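Local coordinates for DUF1611 domain-containing protein (Anabaena variabilis, PDB 2OBN) that is of unknown function but joins a Rossmann-like domain to a domain of the P-loop NTPase clan, and so may bind a nucleotide, at residues P247-G251 with S252-Q256; G213-E216 with Q217-R221; E318-A321 with H322-E326; A115-P118 with D119-A122. The protein carries 2 engineered substitutions. All blocks are in the same frame, centred on the assembly; numbering follows the deposited sequence.

Contact 1 of 4, residues P247-G251 with S252-Q256; sequences PLIRG and SQPTQ
Gln253 turns back on Arg250 where helix 245-252 ends and the chain heads into strand 256-262 of the P-loop domain. It is the first residue past the helix, and its positive phi (48°) breaks the spiral. From CB the side chain sets off with CG beside the backbone N, then bends at chi2 (-76°): CG passes 3.6 Å from Arg250 O, CD lies at a similar distance, and NE2 donates to that oxygen at 2.8 Å. The bond is nearly straight (161°) and uses a lone pair in the carbonyl plane. Were Gln253 cut back to an alanine, Arg250 O would be likely to lose this donor at the end of the helix. Ser252 is small enough for its buried place against Val215 and Val219, and it hides its hydroxyl within the helix: OG donates to Leu248 O, though the modelled 2.5 Å is very short and its exact length doubtful, beside the backbone bond from Ser252 N to the same oxygen. Arg250 reaches elsewhere, to Val289 O and to Leu237 O of the second subunit. Ile249 O takes a weak bond from Gln253 N at 3.0 Å. Pro254, with no N-H to offer, suits the exit from the helix: its CD lies 3.0 Å from Ile249 O and 4.2 Å from Ile249 CG2.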
ATOM      1  N   PRO B 247       3.424  -4.978  -2.078  1.00 38.00           N
ATOM      2  CA  PRO B 247       2.391  -6.031  -2.053  1.00 37.85           C
ATOM      3  C   PRO B 247       2.430  -6.992  -3.243  1.00 37.19           C
ATOM      4  O   PRO B 247       2.067  -8.150  -3.088  1.00 38.64           O
ATOM      5  CB  PRO B 247       1.069  -5.243  -2.024  1.00 38.74           C
ATOM      6  CG  PRO B 247       1.427  -3.834  -2.432  1.00 36.41           C
ATOM      7  CD  PRO B 247       2.828  -3.630  -1.996  1.00 36.95           C
ATOM      8  N   LEU B 248       2.842  -6.534  -4.421  1.00 38.38           N
ATOM      9  CA  LEU B 248       2.972  -7.457  -5.569  1.00 38.76           C
ATOM     10  C   LEU B 248       3.967  -8.569  -5.250  1.00 38.81           C
ATOM     11  O   LEU B 248       3.672  -9.746  -5.437  1.00 39.61           O
ATOM     12  CB  LEU B 248       3.379  -6.710  -6.835  1.00 38.88           C
ATOM     13  CG  LEU B 248       2.241  -5.887  -7.441  1.00 37.48           C
ATOM     14  CD1 LEU B 248       2.748  -4.959  -8.535  1.00 40.20           C
ATOM     15  CD2 LEU B 248       1.147  -6.777  -7.975  1.00 39.34           C
ATOM     16  N   ILE B 249       5.126  -8.179  -4.731  1.00 40.22           N
ATOM     17  CA  ILE B 249       6.173  -9.120  -4.332  1.00 40.33           C
ATOM     18  C   ILE B 249       5.732 -10.023  -3.159  1.00 39.43           C
ATOM     19  O   ILE B 249       5.924 -11.229  -3.185  1.00 38.94           O
ATOM     20  CB  ILE B 249       7.464  -8.362  -3.949  1.00 39.02           C
ATOM     21  CG1 ILE B 249       8.093  -7.753  -5.196  1.00 40.03           C
ATOM     22  CG2 ILE B 249       8.465  -9.295  -3.271  1.00 39.89           C
ATOM     23  CD1 ILE B 249       9.335  -6.875  -4.941  1.00 38.88           C
ATOM     24  N   ARG B 250       5.158  -9.425  -2.126  1.00 39.79           N
ATOM     25  CA  ARG B 250       4.751 -10.175  -0.945  1.00 39.08           C
ATOM     26  C   ARG B 250       3.567 -11.079  -1.248  1.00 38.67           C
ATOM     27  O   ARG B 250       3.549 -12.259  -0.861  1.00 40.92           O
ATOM     28  CB  ARG B 250       4.418  -9.207   0.194  1.00 38.32           C
ATOM     29  CG  ARG B 250       5.613  -8.415   0.707  1.00 39.05           C
ATOM     30  CD  ARG B 250       6.479  -9.243   1.670  1.00 42.99           C
ATOM     31  NE  ARG B 250       7.650  -8.490   2.120  1.00 40.32           N
ATOM     32  CZ  ARG B 250       8.787  -8.388   1.442  1.00 41.24           C
ATOM     33  NH1 ARG B 250       8.966  -9.036   0.290  1.00 42.88           N
ATOM     34  NH2 ARG B 250       9.770  -7.650   1.940  1.00 39.79           N
ATOM     35  N   GLY B 251       2.565 -10.541  -1.930  1.00 38.45           N
ATOM     36  CA  GLY B 251       1.386 -11.342  -2.262  1.00 38.47           C
ATOM     37  C   GLY B 251       1.648 -12.492  -3.224  1.00 38.31           C
ATOM     38  O   GLY B 251       1.127 -13.577  -3.030  1.00 38.49           O
ATOM     39  N   SER B 252       2.488 -12.265  -4.236  1.00 38.82           N
ATOM     40  CA  SER B 252       2.743 -13.268  -5.266  1.00 37.62           C
ATOM     41  C   SER B 252       3.872 -14.219  -4.948  1.00 38.17           C
ATOM     42  O   SER B 252       3.955 -15.256  -5.587  1.00 39.79           O
ATOM     43  CB  SER B 252       3.025 -12.602  -6.612  1.00 38.14           C
ATOM     44  OG  SER B 252       4.234 -11.860  -6.598  1.00 39.01           O
ATOM     45  N   GLN B 253       4.740 -13.882  -3.989  1.00 39.00           N
ATOM     46  CA  GLN B 253       5.877 -14.746  -3.620  1.00 39.76           C
ATOM     47  C   GLN B 253       6.591 -15.182  -4.905  1.00 40.06           C
ATOM     48  O   GLN B 253       6.739 -16.369  -5.177  1.00 39.13           O
ATOM     49  CB  GLN B 253       5.379 -15.954  -2.819  1.00 38.85           C
ATOM     50  CG  GLN B 253       4.714 -15.587  -1.499  1.00 41.31           C
ATOM     51  CD  GLN B 253       5.716 -15.185  -0.412  1.00 43.59           C
ATOM     52  OE1 GLN B 253       6.456 -16.027   0.100  1.00 42.27           O
ATOM     53  NE2 GLN B 253       5.701 -13.918  -0.022  1.00 38.08           N
ATOM     54  N   PRO B 254       7.069 -14.210  -5.690  1.00 38.80           N
ATOM     55  CA  PRO B 254       7.576 -14.567  -7.019  1.00 37.86           C
ATOM     56  C   PRO B 254       8.767 -15.515  -7.013  1.00 37.62           C
ATOM     57  O   PRO B 254       9.589 -15.486  -6.088  1.00 37.88           O
ATOM     58  CB  PRO B 254       7.984 -13.204  -7.619  1.00 38.96           C
ATOM     59  CG  PRO B 254       8.158 -12.265  -6.446  1.00 36.87           C
ATOM     60  CD  PRO B 254       7.251 -12.781  -5.370  1.00 39.84           C
ATOM     61  N   THR B 255       8.854 -16.341  -8.053  1.00 37.13           N
ATOM     62  CA  THR B 255       9.997 -17.259  -8.233  1.00 37.01           C
ATOM     63  C   THR B 255      11.114 -16.557  -9.038  1.00 35.79           C
ATOM     64  O   THR B 255      12.295 -16.826  -8.832  1.00 36.99           O
ATOM     65  CB  THR B 255       9.556 -18.582  -8.883  1.00 36.09           C
ATOM     66  OG1 THR B 255       8.831 -18.309 -10.084  1.00 34.89           O
ATOM     67  CG2 THR B 255       8.654 -19.348  -7.941  1.00 34.04           C
ATOM     68  N   GLN B 256      10.734 -15.668  -9.949  1.00 36.06           N
ATOM     69  CA  GLN B 256      11.692 -14.869 -10.732  1.00 37.58           C
ATOM     70  C   GLN B 256      11.152 -13.455 -10.953  1.00 38.46           C
ATOM     71  O   GLN B 256       9.935 -13.237 -10.993  1.00 38.94           O
ATOM     72  CB  GLN B 256      11.964 -15.468 -12.124  1.00 37.71           C
ATOM     73  CG  GLN B 256      12.619 -16.854 -12.182  1.00 37.34           C
ATOM     74  CD  GLN B 256      11.675 -17.994 -11.860  1.00 36.39           C
ATOM     75  OE1 GLN B 256      10.459 -17.886 -12.040  1.00 40.48           O
ATOM     76  NE2 GLN B 256      12.229 -19.099 -11.368  1.00 32.58           N
TER

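Contact 2 of 4, residues G213-E216 with Q217-R221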
ATOM      1  N   GLY B 213      -2.937  -9.097   0.298  1.00 35.57           N
ATOM      2  CA  GLY B 213      -4.006 -10.110   0.301  1.00 36.36           C
ATOM      3  C   GLY B 213      -4.753 -10.132  -1.020  1.00 37.59           C
ATOM      4  O   GLY B 213      -5.197 -11.184  -1.474  1.00 35.96           O
ATOM      5  N   ALA B 214      -4.867  -8.961  -1.648  1.00 38.56           N
ATOM      6  CA  ALA B 214      -5.533  -8.845  -2.939  1.00 38.66           C
ATOM      7  C   ALA B 214      -4.718  -9.574  -3.998  1.00 37.39           C
ATOM      8  O   ALA B 214      -5.266 -10.202  -4.884  1.00 37.01           O
ATOM      9  CB  ALA B 214      -5.704  -7.356  -3.324  1.00 38.97           C
ATOM     10  N   VAL B 215      -3.398  -9.460  -3.907  1.00 37.73           N
ATOM     11  CA  VAL B 215      -2.497 -10.126  -4.861  1.00 37.65           C
ATOM     12  C   VAL B 215      -2.482 -11.629  -4.566  1.00 37.41           C
ATOM     13  O   VAL B 215      -2.652 -12.444  -5.468  1.00 38.81           O
ATOM     14  CB  VAL B 215      -1.053  -9.537  -4.801  1.00 37.25           C
ATOM     15  CG1 VAL B 215      -0.108 -10.303  -5.724  1.00 36.82           C
ATOM     16  CG2 VAL B 215      -1.062  -8.051  -5.163  1.00 35.44           C
ATOM     17  N   GLU B 216      -2.311 -11.986  -3.298  1.00 36.77           N
ATOM     18  CA  GLU B 216      -2.293 -13.387  -2.908  1.00 38.35           C
ATOM     19  C   GLU B 216      -3.556 -14.119  -3.374  1.00 38.53           C
ATOM     20  O   GLU B 216      -3.483 -15.203  -3.926  1.00 38.76           O
ATOM     21  CB  GLU B 216      -2.164 -13.508  -1.392  1.00 38.19           C
ATOM     22  CG  GLU B 216      -2.025 -14.910  -0.902  1.00 39.26           C
ATOM     23  CD  GLU B 216      -1.902 -14.975   0.591  1.00 39.66           C
ATOM     24  OE1 GLU B 216      -2.916 -14.754   1.284  1.00 44.71           O
ATOM     25  OE2 GLU B 216      -0.802 -15.283   1.080  1.00 42.47           O
ATOM     26  N   GLN B 217      -4.705 -13.503  -3.148  1.00 38.76           N
ATOM     27  CA  GLN B 217      -5.986 -14.092  -3.512  1.00 40.01           C
ATOM     28  C   GLN B 217      -6.080 -14.435  -5.003  1.00 37.08           C
ATOM     29  O   GLN B 217      -6.530 -15.511  -5.360  1.00 36.65           O
ATOM     30  CB  GLN B 217      -7.114 -13.133  -3.129  1.00 40.12           C
ATOM     31  CG  GLN B 217      -8.476 -13.741  -3.119  1.00 45.21           C
ATOM     32  CD  GLN B 217      -9.554 -12.674  -3.095  1.00 48.93           C
ATOM     33  OE1 GLN B 217      -9.638 -11.841  -4.018  1.00 49.12           O
ATOM     34  NE2 GLN B 217     -10.396 -12.698  -2.051  1.00 44.34           N
HETATM   35  N   MSE B 218      -5.651 -13.528  -5.862  1.00 36.54           N
HETATM   36  CA  MSE B 218      -5.693 -13.763  -7.305  1.00 38.49           C
HETATM   37  C   MSE B 218      -4.724 -14.872  -7.705  1.00 37.42           C
HETATM   38  O   MSE B 218      -5.056 -15.751  -8.501  1.00 36.10           O
HETATM   39  CB  MSE B 218      -5.350 -12.468  -8.057  1.00 39.27           C
HETATM   40  CG  MSE B 218      -5.404 -12.578  -9.575  1.00 39.92           C
HETATM   41 SE   MSE B 218      -5.078 -10.856 -10.442  0.75 40.82          SE
HETATM   42  CE  MSE B 218      -3.455 -10.505  -9.530  1.00 33.63           C
ATOM     43  N   VAL B 219      -3.521 -14.807  -7.150  1.00 38.07           N
ATOM     44  CA  VAL B 219      -2.465 -15.787  -7.424  1.00 38.07           C
ATOM     45  C   VAL B 219      -2.856 -17.191  -6.943  1.00 38.10           C
ATOM     46  O   VAL B 219      -2.552 -18.181  -7.608  1.00 39.15           O
ATOM     47  CB  VAL B 219      -1.128 -15.329  -6.796  1.00 37.66           C
ATOM     48  CG1 VAL B 219      -0.106 -16.440  -6.774  1.00 38.89           C
ATOM     49  CG2 VAL B 219      -0.588 -14.068  -7.552  1.00 37.77           C
HETATM   50  N   MSE B 220      -3.526 -17.290  -5.802  1.00 38.01           N
HETATM   51  CA  MSE B 220      -3.983 -18.608  -5.322  1.00 40.33           C
HETATM   52  C   MSE B 220      -5.149 -19.154  -6.154  1.00 41.49           C
HETATM   53  O   MSE B 220      -5.355 -20.357  -6.218  1.00 43.04           O
HETATM   54  CB  MSE B 220      -4.403 -18.542  -3.854  1.00 40.09           C
HETATM   55  CG  MSE B 220      -3.290 -18.212  -2.888  1.00 41.73           C
HETATM   56 SE   MSE B 220      -1.921 -19.552  -2.859  0.75 42.61          SE
HETATM   57  CE  MSE B 220      -2.868 -20.974  -1.995  1.00 39.73           C
ATOM     58  N   ARG B 221      -5.902 -18.264  -6.791  1.00 43.08           N
ATOM     59  CA  ARG B 221      -7.060 -18.639  -7.595  1.00 43.97           C
ATOM     60  C   ARG B 221      -6.692 -19.406  -8.873  1.00 44.10           C
ATOM     61  O   ARG B 221      -7.432 -20.292  -9.285  1.00 44.02           O
ATOM     62  CB  ARG B 221      -7.903 -17.378  -7.901  1.00 44.56           C
ATOM     63  CG  ARG B 221      -9.126 -17.578  -8.797  1.00 47.58           C
ATOM     64  CD  ARG B 221     -10.297 -16.649  -8.420  1.00 49.71           C
ATOM     65  NE  ARG B 221      -9.889 -15.293  -8.067  1.00 56.06           N
TER
HETATM   66  O   HOH W   1      -7.858 -10.454  -5.456  1.00 37.67           O
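Val215 and Val219 both hold CG1 roughly opposite the backbone N (chi1 176° and 167°), which brings Val215 CG1 to 4.2 Å from Val219 CG2 one turn further along helix 208-222. The same setting of Val219 lays its CG2 3.4 Å from Val215 O. Branched and compact, the two valines suit a buried face, where Val215 packs on Leu248 of helix 245-252 and Val219 on Leu187 of strand 184-187. Glu216 and Met220, a selenomethionine, run side by side in the same direction, their CG atoms 4.1 Å apart; Met220 CG also lies 3.2 Å from Glu216 O. Glu216 stays extended beyond CG and carries OE2 to the backbone N atoms of Ser144 and Ala146. On another side of the helix a water bridges Ala214 O and Gln217 OE1, donating to each at 2.7 Å. The bond to Ala214 O from Met218 N is long and weak (3.5 Å), and the water gives this oxygen a second donor. The helix thus divides its chemistry: hydrocarbon toward the neighbouring helix, and toward the 144-146 loop a carboxylate whose negative charge the two N-H groups would probably stabilise.

Contact 3 of 4, residues E318-A321 with H322-E326; sequences EAIA and HTIAE
Ala319 O is gripped twice by Thr323, by the backbone N and by the hydroxyl OG1, each at 2.9 Å and from opposite faces of the carbonyl plane. The site lies on helix 313-327, the crossover helix of a beta-alpha-beta unit whose strands are 301-307 and 331-332. Thr323 sets OG1 beside its own backbone N (chi1 -59°), which swings the hydroxyl back over the preceding turn. Threonine suits this buried position because its polar atom is satisfied within the helix, while the side chain packs on Ile304, Leu306 and Cys331 of the sheet and on Leu279 of helix 279-291. Ala319 is small enough to lie close to Leu306. On the outer face, backbone bonds carry the turn: His322 N donates to Glu318 O at 2.8 Å, and Ala325 N to Ala321 O at 3.1 Å. The ends of Glu318 and His322 lead away from this turn, as befits polar groups on an exposed face. The branched hydrocarbon of Ile320 and Ile324 suits the border between sheet and surface, where both cover Cys331 of strand 331-332. Their side chains cross obliquely, and the closest approach is from Ile320 CG2 to Ile324 CD1, 4.0 Å.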
ATOM      1  N   GLU B 318      22.794  -1.648 -29.557  1.00 37.89           N
ATOM      2  CA  GLU B 318      23.921  -1.197 -28.724  1.00 38.26           C
ATOM      3  C   GLU B 318      23.495  -1.053 -27.262  1.00 37.79           C
ATOM      4  O   GLU B 318      24.207  -1.482 -26.351  1.00 38.09           O
ATOM      5  CB  GLU B 318      24.500   0.128 -29.209  1.00 37.08           C
ATOM      6  CG  GLU B 318      25.386  -0.013 -30.397  1.00 45.28           C
ATOM      7  CD  GLU B 318      26.136   1.267 -30.742  1.00 51.79           C
ATOM      8  OE1 GLU B 318      25.688   2.376 -30.349  1.00 54.81           O
ATOM      9  OE2 GLU B 318      27.183   1.149 -31.418  1.00 53.28           O
ATOM     10  N   ALA B 319      22.338  -0.450 -27.039  1.00 37.26           N
ATOM     11  CA  ALA B 319      21.838  -0.267 -25.672  1.00 37.64           C
ATOM     12  C   ALA B 319      21.668  -1.629 -24.970  1.00 37.35           C
ATOM     13  O   ALA B 319      22.040  -1.786 -23.813  1.00 38.55           O
ATOM     14  CB  ALA B 319      20.541   0.526 -25.683  1.00 36.43           C
ATOM     15  N   ILE B 320      21.134  -2.606 -25.691  1.00 37.00           N
ATOM     16  CA  ILE B 320      20.984  -3.962 -25.187  1.00 37.35           C
ATOM     17  C   ILE B 320      22.349  -4.559 -24.843  1.00 38.29           C
ATOM     18  O   ILE B 320      22.521  -5.125 -23.770  1.00 38.56           O
ATOM     19  CB  ILE B 320      20.263  -4.864 -26.201  1.00 35.75           C
ATOM     20  CG1 ILE B 320      18.799  -4.455 -26.285  1.00 36.20           C
ATOM     21  CG2 ILE B 320      20.365  -6.327 -25.776  1.00 36.14           C
ATOM     22  CD1 ILE B 320      18.018  -5.119 -27.408  1.00 40.27           C
ATOM     23  N   ALA B 321      23.308  -4.412 -25.754  1.00 39.39           N
ATOM     24  CA  ALA B 321      24.667  -4.906 -25.540  1.00 40.09           C
ATOM     25  C   ALA B 321      25.304  -4.261 -24.314  1.00 40.12           C
ATOM     26  O   ALA B 321      25.971  -4.933 -23.527  1.00 41.00           O
ATOM     27  CB  ALA B 321      25.537  -4.665 -26.792  1.00 38.72           C
ATOM     28  N   HIS B 322      25.097  -2.957 -24.162  1.00 41.27           N
ATOM     29  CA  HIS B 322      25.629  -2.198 -23.017  1.00 42.35           C
ATOM     30  C   HIS B 322      25.020  -2.659 -21.696  1.00 40.23           C
ATOM     31  O   HIS B 322      25.709  -2.761 -20.698  1.00 40.94           O
ATOM     32  CB  HIS B 322      25.362  -0.693 -23.209  1.00 43.44           C
ATOM     33  CG  HIS B 322      25.884   0.166 -22.094  1.00 48.32           C
ATOM     34  ND1 HIS B 322      27.160   0.691 -22.093  1.00 51.21           N
ATOM     35  CD2 HIS B 322      25.301   0.590 -20.945  1.00 48.14           C
ATOM     36  CE1 HIS B 322      27.344   1.392 -20.986  1.00 52.04           C
ATOM     37  NE2 HIS B 322      26.233   1.344 -20.272  1.00 49.13           N
ATOM     38  N   THR B 323      23.719  -2.910 -21.699  1.00 40.65           N
ATOM     39  CA  THR B 323      23.003  -3.369 -20.500  1.00 40.73           C
ATOM     40  C   THR B 323      23.495  -4.746 -20.029  1.00 40.31           C
ATOM     41  O   THR B 323      23.582  -4.999 -18.842  1.00 41.62           O
ATOM     42  CB  THR B 323      21.488  -3.432 -20.767  1.00 39.83           C
ATOM     43  OG1 THR B 323      21.025  -2.132 -21.144  1.00 38.38           O
ATOM     44  CG2 THR B 323      20.721  -3.921 -19.536  1.00 39.33           C
ATOM     45  N   ILE B 324      23.808  -5.624 -20.971  1.00 39.57           N
ATOM     46  CA  ILE B 324      24.330  -6.951 -20.661  1.00 40.23           C
ATOM     47  C   ILE B 324      25.737  -6.851 -20.056  1.00 39.69           C
ATOM     48  O   ILE B 324      26.075  -7.550 -19.094  1.00 37.70           O
ATOM     49  CB  ILE B 324      24.374  -7.824 -21.940  1.00 40.63           C
ATOM     50  CG1 ILE B 324      22.944  -8.148 -22.374  1.00 39.04           C
ATOM     51  CG2 ILE B 324      25.192  -9.105 -21.713  1.00 40.89           C
ATOM     52  CD1 ILE B 324      22.811  -8.765 -23.765  1.00 40.13           C
ATOM     53  N   ALA B 325      26.564  -6.001 -20.652  1.00 40.67           N
ATOM     54  CA  ALA B 325      27.922  -5.802 -20.159  1.00 40.81           C
ATOM     55  C   ALA B 325      27.871  -5.236 -18.740  1.00 41.23           C
ATOM     56  O   ALA B 325      28.539  -5.742 -17.837  1.00 42.24           O
ATOM     57  CB  ALA B 325      28.702  -4.880 -21.085  1.00 39.78           C
ATOM     58  N   GLU B 326      27.045  -4.218 -18.533  1.00 41.10           N
ATOM     59  CA  GLU B 326      26.955  -3.590 -17.221  1.00 41.51           C
ATOM     60  C   GLU B 326      26.430  -4.509 -16.124  1.00 40.53           C
ATOM     61  O   GLU B 326      26.982  -4.535 -15.029  1.00 39.30           O
ATOM     62  CB  GLU B 326      26.052  -2.364 -17.274  1.00 42.06           C
ATOM     63  CG  GLU B 326      26.065  -1.545 -15.970  1.00 46.07           C
ATOM     64  CD  GLU B 326      25.056  -0.440 -15.962  1.00 47.76           C
ATOM     65  OE1 GLU B 326      24.125  -0.483 -16.789  1.00 55.68           O
ATOM     66  OE2 GLU B 326      25.185   0.472 -15.119  1.00 54.77           O
TER

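Contact 4 of 4, residues A115-P118 with D119-A122; sequences ANIP and DLNA
Ile117 O receives two backbone donors at the start of helix 118-121, Leu120 N and Asn121 N, each at 2.9 Å. Asn121 N makes the straighter bond (173°), the ordinary helical one, while Leu120 N comes in from above the carbonyl plane. The next residue, Ala122, donates its N to Pro118 O at 3.0 Å. Ile117 occupies the N-cap position but brings a hydrocarbon side chain: CG1 lies beside the backbone N (chi1 -67°) and CG2 opposite it, which turns CG2 to 4.3 Å from Leu120 CG. Proline suits the first helical place after it, where a backbone N-H would have no carbonyl of a preceding turn to bind. Asp119, exposed in this first turn, carries a negative charge that would probably be favoured by the helix N-terminus. This short helix belongs to the Rossmann-like domain, on the path from strand 105-108 to strand 130-132. Asn121 sends its CB back toward the loop, bringing CG to 3.4 Å from Ala115 O. With just the methyl of an alanine at Asn121, a gap would probably open between helix and loop, Ala115 O losing the amide beside it. Farther out, Leu120, the buried member, packs on Trp93, Lys97 and Leu100 of helix 92-101 and on Ile130; Ile117 shares Trp93. The loop is tied to strand 130-132 by a hydrogen bond from Ala115 N to Asp132 OD2.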
ATOM      1  N   ALA B 115     -20.511   5.157 -10.554  1.00 39.32           N
ATOM      2  CA  ALA B 115     -21.727   4.331 -10.526  1.00 39.65           C
ATOM      3  C   ALA B 115     -22.842   4.835  -9.611  1.00 40.63           C
ATOM      4  O   ALA B 115     -24.001   4.508  -9.837  1.00 40.62           O
ATOM      5  CB  ALA B 115     -21.381   2.891 -10.158  1.00 39.12           C
ATOM      6  N   ASN B 116     -22.498   5.606  -8.583  1.00 41.98           N
ATOM      7  CA  ASN B 116     -23.495   6.124  -7.641  1.00 43.11           C
ATOM      8  C   ASN B 116     -23.635   7.643  -7.647  1.00 43.52           C
ATOM      9  O   ASN B 116     -23.918   8.250  -6.613  1.00 45.38           O
ATOM     10  CB  ASN B 116     -23.200   5.600  -6.233  1.00 43.24           C
ATOM     11  CG  ASN B 116     -23.369   4.099  -6.135  1.00 46.01           C
ATOM     12  OD1 ASN B 116     -22.394   3.361  -5.976  1.00 51.68           O
ATOM     13  ND2 ASN B 116     -24.605   3.634  -6.281  1.00 47.28           N
ATOM     14  N   ILE B 117     -23.439   8.254  -8.809  1.00 42.96           N
ATOM     15  CA  ILE B 117     -23.643   9.686  -8.959  1.00 43.09           C
ATOM     16  C   ILE B 117     -25.059   9.850  -9.520  1.00 43.13           C
ATOM     17  O   ILE B 117     -25.327   9.399 -10.628  1.00 42.81           O
ATOM     18  CB  ILE B 117     -22.572  10.323  -9.859  1.00 43.25           C
ATOM     19  CG1 ILE B 117     -21.221  10.223  -9.134  1.00 44.21           C
ATOM     20  CG2 ILE B 117     -22.958  11.785 -10.214  1.00 42.00           C
ATOM     21  CD1 ILE B 117     -20.081  10.900  -9.807  1.00 46.12           C
ATOM     22  N   PRO B 118     -25.973  10.475  -8.743  1.00 43.66           N
ATOM     23  CA  PRO B 118     -27.373  10.631  -9.170  1.00 43.03           C
ATOM     24  C   PRO B 118     -27.564  11.186 -10.572  1.00 43.54           C
ATOM     25  O   PRO B 118     -28.439  10.725 -11.297  1.00 43.65           O
ATOM     26  CB  PRO B 118     -27.940  11.621  -8.155  1.00 42.83           C
ATOM     27  CG  PRO B 118     -27.119  11.452  -6.953  1.00 43.07           C
ATOM     28  CD  PRO B 118     -25.742  11.078  -7.414  1.00 42.82           C
ATOM     29  N   ASP B 119     -26.735  12.153 -10.949  1.00 44.69           N
ATOM     30  CA  ASP B 119     -26.832  12.808 -12.256  1.00 45.16           C
ATOM     31  C   ASP B 119     -26.551  11.852 -13.408  1.00 45.08           C
ATOM     32  O   ASP B 119     -26.999  12.094 -14.532  1.00 45.36           O
ATOM     33  CB  ASP B 119     -25.875  14.006 -12.345  1.00 45.98           C
ATOM     34  CG  ASP B 119     -26.007  14.962 -11.160  1.00 49.33           C
ATOM     35  OD1 ASP B 119     -25.877  14.508  -9.996  1.00 48.26           O
ATOM     36  OD2 ASP B 119     -26.205  16.174 -11.398  1.00 54.01           O
ATOM     37  N   LEU B 120     -25.787  10.793 -13.131  1.00 44.76           N
ATOM     38  CA  LEU B 120     -25.483   9.753 -14.114  1.00 44.17           C
ATOM     39  C   LEU B 120     -26.482   8.600 -13.989  1.00 44.23           C
ATOM     40  O   LEU B 120     -27.009   8.147 -15.001  1.00 44.85           O
ATOM     41  CB  LEU B 120     -24.038   9.258 -13.977  1.00 44.65           C
ATOM     42  CG  LEU B 120     -22.935  10.298 -14.221  1.00 43.64           C
ATOM     43  CD1 LEU B 120     -21.580   9.617 -14.172  1.00 43.42           C
ATOM     44  CD2 LEU B 120     -23.110  11.029 -15.562  1.00 44.76           C
ATOM     45  N   ASN B 121     -26.763   8.141 -12.768  1.00 43.50           N
ATOM     46  CA  ASN B 121     -27.781   7.085 -12.566  1.00 43.74           C
ATOM     47  C   ASN B 121     -29.125   7.366 -13.195  1.00 42.16           C
ATOM     48  O   ASN B 121     -29.786   6.438 -13.650  1.00 42.70           O
ATOM     49  CB  ASN B 121     -28.032   6.797 -11.078  1.00 43.55           C
ATOM     50  CG  ASN B 121     -27.049   5.816 -10.509  1.00 49.20           C
ATOM     51  OD1 ASN B 121     -26.552   4.932 -11.220  1.00 55.07           O
ATOM     52  ND2 ASN B 121     -26.771   5.941  -9.215  1.00 50.92           N
ATOM     53  N   ALA B 122     -29.537   8.631 -13.186  1.00 41.26           N
ATOM     54  CA  ALA B 122     -30.823   9.040 -13.746  1.00 40.59           C
ATOM     55  C   ALA B 122     -30.884   8.827 -15.257  1.00 40.47           C
ATOM     56  O   ALA B 122     -31.943   8.502 -15.796  1.00 40.73           O
ATOM     57  CB  ALA B 122     -31.100  10.494 -13.409  1.00 40.14           C
TER

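Contacts 1 and 2 are buried and touch each other, helix 208-222 packing there against helix 245-252. Contact 3 belongs to the same P-loop domain but lies on its surface, its centre about 27 Å from that of contact 1. Contact 4, also at the surface, sits in the Rossmann-like domain, about 53 Å from contact 3 between centres. In contacts 1 and 3 a hydroxyl bonds to a carbonyl one turn back, letting a polar residue be buried. Contacts 1 and 4 mark a helix's end and start, whereas 2 and 3 lie within helices; contact 1 alone reaches the second subunit.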